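Local coordinates for protein PatF (Prochloron didemni, PDB 4BG2) that belongs to a prenyltransferase-like family and is probably linked to the biosynthesis of patellamide cyanobactins, at residues E144-L156 with T166-F178. Residues are numbered along the deposited sequence; the frame is centred on the assembly and turned at random.
Sequences EDTEELARTALVL and TRVLLRDTMVIGF
Ala-150, Ala-153, Leu-154 and Leu-170 form the tight side of this contact. The CB of Ala-150 lies 3.6 Å from Leu-169 O, in helix 163-172. One helical turn on, Ala-153 CB meets Ile-176 CD1 at 3.7 Å. Leu-154 points CD1 at Leu-169 and CD2 at Leu-170, crossing both side chains at about a right angle. Leu-170 CD2 also packs 3.5 Å from Arg-151 CG. Thr-173 OG1 donates to Leu-169 O at 2.6 Å, on a lone pair in the carbonyl plane.

The solvent side is a salt-bridge network. The Arg-171 chain bends at chi2 (-58°) and chi3 (-47°), which brings NH1 to 2.5 Å from Glu-147 OE2 in a hydrogen-bonded salt bridge. OE2 lies in the guanidinium plane and accepts with its anti lone pair. Asp-145 OD1 approaches the same NH1 obliquely at 3.0 Å. Within helix 147-157, Arg-151 NH1 bridges to Glu-147 OE1 through a weak, bent hydrogen bond. Arg-167 NH1 reaches Glu-147 OE2 in a long salt bridge. A leucine in place of Arg-171 would probably leave Asp-145 without its charge partner across the contact and Glu-147 OE2 with just the long bridge.

Water 2 links Thr-146 OG1 to Leu-170 O, and Lys-204 also binds that hydroxyl. Helix 147-157 packs outside the antiparallel barrel, with Leu-149 and Thr-152 against helix 101-110, while strand 173-181 pairs with strands 133-140 and 186-194.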
loop_
_atom_site.group_PDB
_atom_site.type_symbol
_atom_site.label_atom_id
_atom_site.label_comp_id
_atom_site.label_asym_id
_atom_site.label_seq_id
_atom_site.Cartn_x
_atom_site.Cartn_y
_atom_site.Cartn_z
ATOM N N GLU A 144 -10.741 13.320 11.149
ATOM C CA GLU A 144 -10.477 13.315 12.579
ATOM C C GLU A 144 -9.113 13.954 12.833
ATOM O O GLU A 144 -8.242 13.934 11.953
ATOM C CB GLU A 144 -10.503 11.879 13.117
ATOM C CG GLU A 144 -11.825 11.151 12.928
ATOM C CD GLU A 144 -12.921 11.602 13.884
ATOM O OE1 GLU A 144 -12.639 12.285 14.893
ATOM O OE2 GLU A 144 -14.096 11.275 13.624
ATOM N N ASP A 145 -8.938 14.524 14.023
ATOM C CA ASP A 145 -7.628 14.942 14.505
ATOM C C ASP A 145 -6.944 13.673 15.003
ATOM O O ASP A 145 -7.383 13.074 15.986
ATOM C CB ASP A 145 -7.746 15.982 15.628
ATOM C CG ASP A 145 -6.411 16.265 16.320
ATOM O OD1 ASP A 145 -5.342 16.055 15.704
ATOM O OD2 ASP A 145 -6.433 16.713 17.488
ATOM N N THR A 146 -5.885 13.262 14.305
ATOM C CA THR A 146 -5.303 11.951 14.509
ATOM C C THR A 146 -3.835 12.017 14.905
ATOM O O THR A 146 -3.082 11.062 14.696
ATOM C CB THR A 146 -5.511 11.077 13.265
ATOM O OG1 THR A 146 -4.992 11.742 12.105
ATOM C CG2 THR A 146 -7.000 10.823 13.071
ATOM N N GLU A 147 -3.458 13.125 15.542
ATOM C CA GLU A 147 -2.124 13.287 16.117
ATOM C C GLU A 147 -1.678 12.148 17.034
ATOM O O GLU A 147 -0.516 11.740 16.947
ATOM C CB GLU A 147 -1.994 14.609 16.874
ATOM C CG GLU A 147 -1.514 15.735 15.984
ATOM C CD GLU A 147 -0.937 16.902 16.746
ATOM O OE1 GLU A 147 -0.063 16.672 17.596
ATOM O OE2 GLU A 147 -1.340 18.052 16.483
ATOM N N GLU A 148 -2.568 11.627 17.887
ATOM C CA GLU A 148 -2.165 10.542 18.800
ATOM C C GLU A 148 -1.782 9.238 18.072
ATOM O O GLU A 148 -0.855 8.529 18.480
ATOM C CB GLU A 148 -3.204 10.296 19.907
ATOM C CG GLU A 148 -4.439 9.470 19.552
ATOM C CD GLU A 148 -5.562 10.285 18.926
ATOM O OE1 GLU A 148 -5.288 11.060 17.969
ATOM O OE2 GLU A 148 -6.722 10.140 19.384
ATOM N N LEU A 149 -2.471 8.931 16.973
ATOM C CA LEU A 149 -2.119 7.770 16.151
ATOM C C LEU A 149 -0.752 7.980 15.525
ATOM O O LEU A 149 0.095 7.090 15.544
ATOM C CB LEU A 149 -3.150 7.548 15.036
ATOM C CG LEU A 149 -4.605 7.345 15.444
ATOM C CD1 LEU A 149 -5.475 6.998 14.252
ATOM C CD2 LEU A 149 -4.691 6.259 16.499
ATOM N N ALA A 150 -0.556 9.161 14.940
ATOM C CA ALA A 150 0.672 9.502 14.235
ATOM C C ALA A 150 1.848 9.547 15.187
ATOM O O ALA A 150 2.947 9.157 14.803
ATOM C CB ALA A 150 0.526 10.844 13.523
ATOM N N ARG A 151 1.630 10.002 16.427
ATOM C CA ARG A 151 2.696 9.971 17.456
ATOM C C ARG A 151 3.180 8.574 17.776
ATOM O O ARG A 151 4.377 8.310 17.793
ATOM C CB ARG A 151 2.246 10.591 18.774
ATOM C CG ARG A 151 2.386 12.092 18.791
ATOM C CD ARG A 151 2.200 12.670 20.178
ATOM N NE ARG A 151 2.601 14.072 20.107
ATOM C CZ ARG A 151 1.796 15.063 19.752
ATOM N NH1 ARG A 151 0.510 14.829 19.495
ATOM N NH2 ARG A 151 2.280 16.300 19.683
ATOM N N THR A 152 2.238 7.676 18.037
ATOM C CA THR A 152 2.565 6.280 18.302
ATOM C C THR A 152 3.395 5.698 17.158
ATOM O O THR A 152 4.448 5.106 17.396
ATOM C CB THR A 152 1.298 5.455 18.463
ATOM O OG1 THR A 152 0.477 6.018 19.499
ATOM C CG2 THR A 152 1.646 4.000 18.788
ATOM N N ALA A 153 2.943 5.896 15.912
ATOM C CA ALA A 153 3.692 5.407 14.728
ATOM C C ALA A 153 5.092 6.009 14.654
ATOM O O ALA A 153 6.075 5.304 14.389
ATOM C CB ALA A 153 2.923 5.705 13.437
ATOM N N LEU A 154 5.177 7.316 14.895
ATOM C CA LEU A 154 6.449 8.035 14.860
ATOM C C LEU A 154 7.428 7.498 15.908
ATOM O O LEU A 154 8.611 7.348 15.639
ATOM C CB LEU A 154 6.203 9.532 15.101
ATOM C CG LEU A 154 7.175 10.561 14.561
ATOM C CD1 LEU A 154 7.340 10.483 13.056
ATOM C CD2 LEU A 154 6.684 11.949 14.961
ATOM N N VAL A 155 6.928 7.228 17.103
ATOM C CA VAL A 155 7.731 6.595 18.154
ATOM C C VAL A 155 8.214 5.208 17.743
ATOM O O VAL A 155 9.375 4.880 17.921
ATOM C CB VAL A 155 6.919 6.461 19.461
ATOM C CG1 VAL A 155 7.575 5.473 20.422
ATOM C CG2 VAL A 155 6.755 7.825 20.107
ATOM N N LEU A 156 7.321 4.395 17.190
ATOM C CA LEU A 156 7.703 3.050 16.744
ATOM C C LEU A 156 8.675 3.118 15.578
ATOM O O LEU A 156 9.543 2.263 15.451
ATOM C CB LEU A 156 6.463 2.233 16.353
ATOM C CG LEU A 156 5.429 2.032 17.462
ATOM C CD1 LEU A 156 4.194 1.320 16.936
ATOM C CD2 LEU A 156 6.057 1.290 18.642
ATOM N N THR A 166 8.241 16.966 10.913
ATOM C CA THR A 166 7.546 16.378 12.048
ATOM C C THR A 166 6.093 16.808 12.085
ATOM O O THR A 166 5.201 15.981 12.284
ATOM C CB THR A 166 8.238 16.731 13.375
ATOM O OG1 THR A 166 9.571 16.222 13.345
ATOM C CG2 THR A 166 7.501 16.121 14.581
ATOM N N ARG A 167 5.850 18.097 11.858
ATOM C CA ARG A 167 4.483 18.628 11.816
ATOM C C ARG A 167 3.674 18.049 10.659
ATOM O O ARG A 167 2.507 17.733 10.827
ATOM C CB ARG A 167 4.487 20.169 11.747
ATOM C CG ARG A 167 5.100 20.826 12.984
ATOM C CD ARG A 167 4.291 20.562 14.257
ATOM N NE ARG A 167 2.966 21.189 14.184
ATOM C CZ ARG A 167 1.894 20.811 14.882
ATOM N NH1 ARG A 167 1.956 19.781 15.730
ATOM N NH2 ARG A 167 0.744 21.462 14.717
ATOM N N VAL A 168 4.287 17.922 9.488
ATOM C CA VAL A 168 3.619 17.260 8.370
ATOM C C VAL A 168 3.198 15.848 8.775
ATOM O O VAL A 168 2.067 15.427 8.515
ATOM C CB VAL A 168 4.506 17.196 7.109
ATOM C CG1 VAL A 168 3.841 16.365 6.038
ATOM C CG2 VAL A 168 4.818 18.608 6.573
ATOM N N LEU A 169 4.109 15.111 9.393
ATOM C CA LEU A 169 3.817 13.726 9.803
ATOM C C LEU A 169 2.765 13.681 10.917
ATOM O O LEU A 169 1.869 12.847 10.896
ATOM C CB LEU A 169 5.100 13.015 10.258
ATOM C CG LEU A 169 6.182 12.931 9.198
ATOM C CD1 LEU A 169 7.428 12.246 9.714
ATOM C CD2 LEU A 169 5.670 12.229 7.946
ATOM N N LEU A 170 2.875 14.575 11.894
ATOM C CA LEU A 170 1.939 14.562 13.026
ATOM C C LEU A 170 0.520 14.973 12.603
ATOM O O LEU A 170 -0.456 14.468 13.156
ATOM C CB LEU A 170 2.427 15.480 14.153
ATOM C CG LEU A 170 3.559 14.992 15.065
ATOM C CD1 LEU A 170 3.924 16.074 16.076
ATOM C CD2 LEU A 170 3.162 13.708 15.781
ATOM N N ARG A 171 0.407 15.873 11.620
ATOM C CA ARG A 171 -0.881 16.452 11.240
ATOM C C ARG A 171 -1.546 15.807 10.014
ATOM O O ARG A 171 -2.760 15.667 10.002
ATOM C CB ARG A 171 -0.742 17.953 10.975
ATOM C CG ARG A 171 -0.302 18.807 12.167
ATOM C CD ARG A 171 -1.230 18.713 13.370
ATOM N NE ARG A 171 -2.648 18.846 13.009
ATOM C CZ ARG A 171 -3.669 18.660 13.852
ATOM N NH1 ARG A 171 -3.454 18.342 15.124
ATOM N NH2 ARG A 171 -4.916 18.794 13.423
ATOM N N ASP A 172 -0.780 15.407 8.996
ATOM C CA ASP A 172 -1.369 14.935 7.725
ATOM C C ASP A 172 -1.262 13.424 7.444
ATOM O O ASP A 172 -1.704 12.960 6.386
ATOM C CB ASP A 172 -0.770 15.725 6.560
ATOM C CG ASP A 172 -1.222 17.199 6.549
ATOM O OD1 ASP A 172 -2.148 17.581 7.321
ATOM O OD2 ASP A 172 -0.651 17.975 5.757
ATOM N N THR A 173 -0.696 12.661 8.383
ATOM C CA THR A 173 -0.582 11.200 8.220
ATOM C C THR A 173 -1.977 10.628 8.114
ATOM O O THR A 173 -2.798 10.775 9.011
ATOM C CB THR A 173 0.232 10.547 9.362
ATOM O OG1 THR A 173 1.596 10.912 9.211
ATOM C CG2 THR A 173 0.155 9.022 9.337
HETATM N N MSE A 174 -2.250 9.993 6.984
HETATM C CA MSE A 174 -3.544 9.364 6.746
HETATM C C MSE A 174 -3.429 7.856 6.601
HETATM O O MSE A 174 -4.415 7.163 6.686
HETATM C CB MSE A 174 -4.129 9.949 5.467
HETATM C CG MSE A 174 -5.623 10.202 5.556
HETATM SE SE MSE A 174 -6.132 11.068 3.833
HETATM C CE MSE A 174 -6.096 9.415 2.757
ATOM N N VAL A 175 -2.228 7.360 6.355
ATOM C CA VAL A 175 -1.977 5.932 6.276
ATOM C C VAL A 175 -0.700 5.632 7.068
ATOM O O VAL A 175 0.277 6.373 7.000
ATOM C CB VAL A 175 -1.752 5.439 4.812
ATOM C CG1 VAL A 175 -1.811 3.928 4.752
ATOM C CG2 VAL A 175 -2.754 6.020 3.839
ATOM N N ILE A 176 -0.700 4.510 7.773
ATOM C CA ILE A 176 0.498 3.988 8.416
ATOM C C ILE A 176 0.752 2.567 7.918
ATOM O O ILE A 176 -0.129 1.714 7.966
ATOM C CB ILE A 176 0.356 3.995 9.945
ATOM C CG1 ILE A 176 0.118 5.422 10.439
ATOM C CG2 ILE A 176 1.599 3.395 10.591
ATOM C CD1 ILE A 176 -0.461 5.485 11.843
ATOM N N GLY A 177 1.960 2.338 7.403
ATOM C CA GLY A 177 2.385 1.046 6.872
ATOM C C GLY A 177 3.295 0.311 7.843
ATOM O O GLY A 177 4.138 0.918 8.494
ATOM N N PHE A 178 3.085 -0.997 7.955
ATOM C CA PHE A 178 3.970 -1.863 8.721
ATOM C C PHE A 178 4.384 -2.966 7.781
ATOM O O PHE A 178 3.522 -3.699 7.295
ATOM C CB PHE A 178 3.212 -2.469 9.904
ATOM C CG PHE A 178 2.771 -1.458 10.907
ATOM C CD1 PHE A 178 1.529 -0.839 10.783
ATOM C CD2 PHE A 178 3.578 -1.121 11.990
ATOM C CE1 PHE A 178 1.106 0.068 11.722
ATOM C CE2 PHE A 178 3.153 -0.217 12.940
ATOM C CZ PHE A 178 1.917 0.388 12.802
HETATM O O HOH W 1 -4.345 15.148 12.571
HETATM O O HOH W 2 -2.534 12.699 11.739
#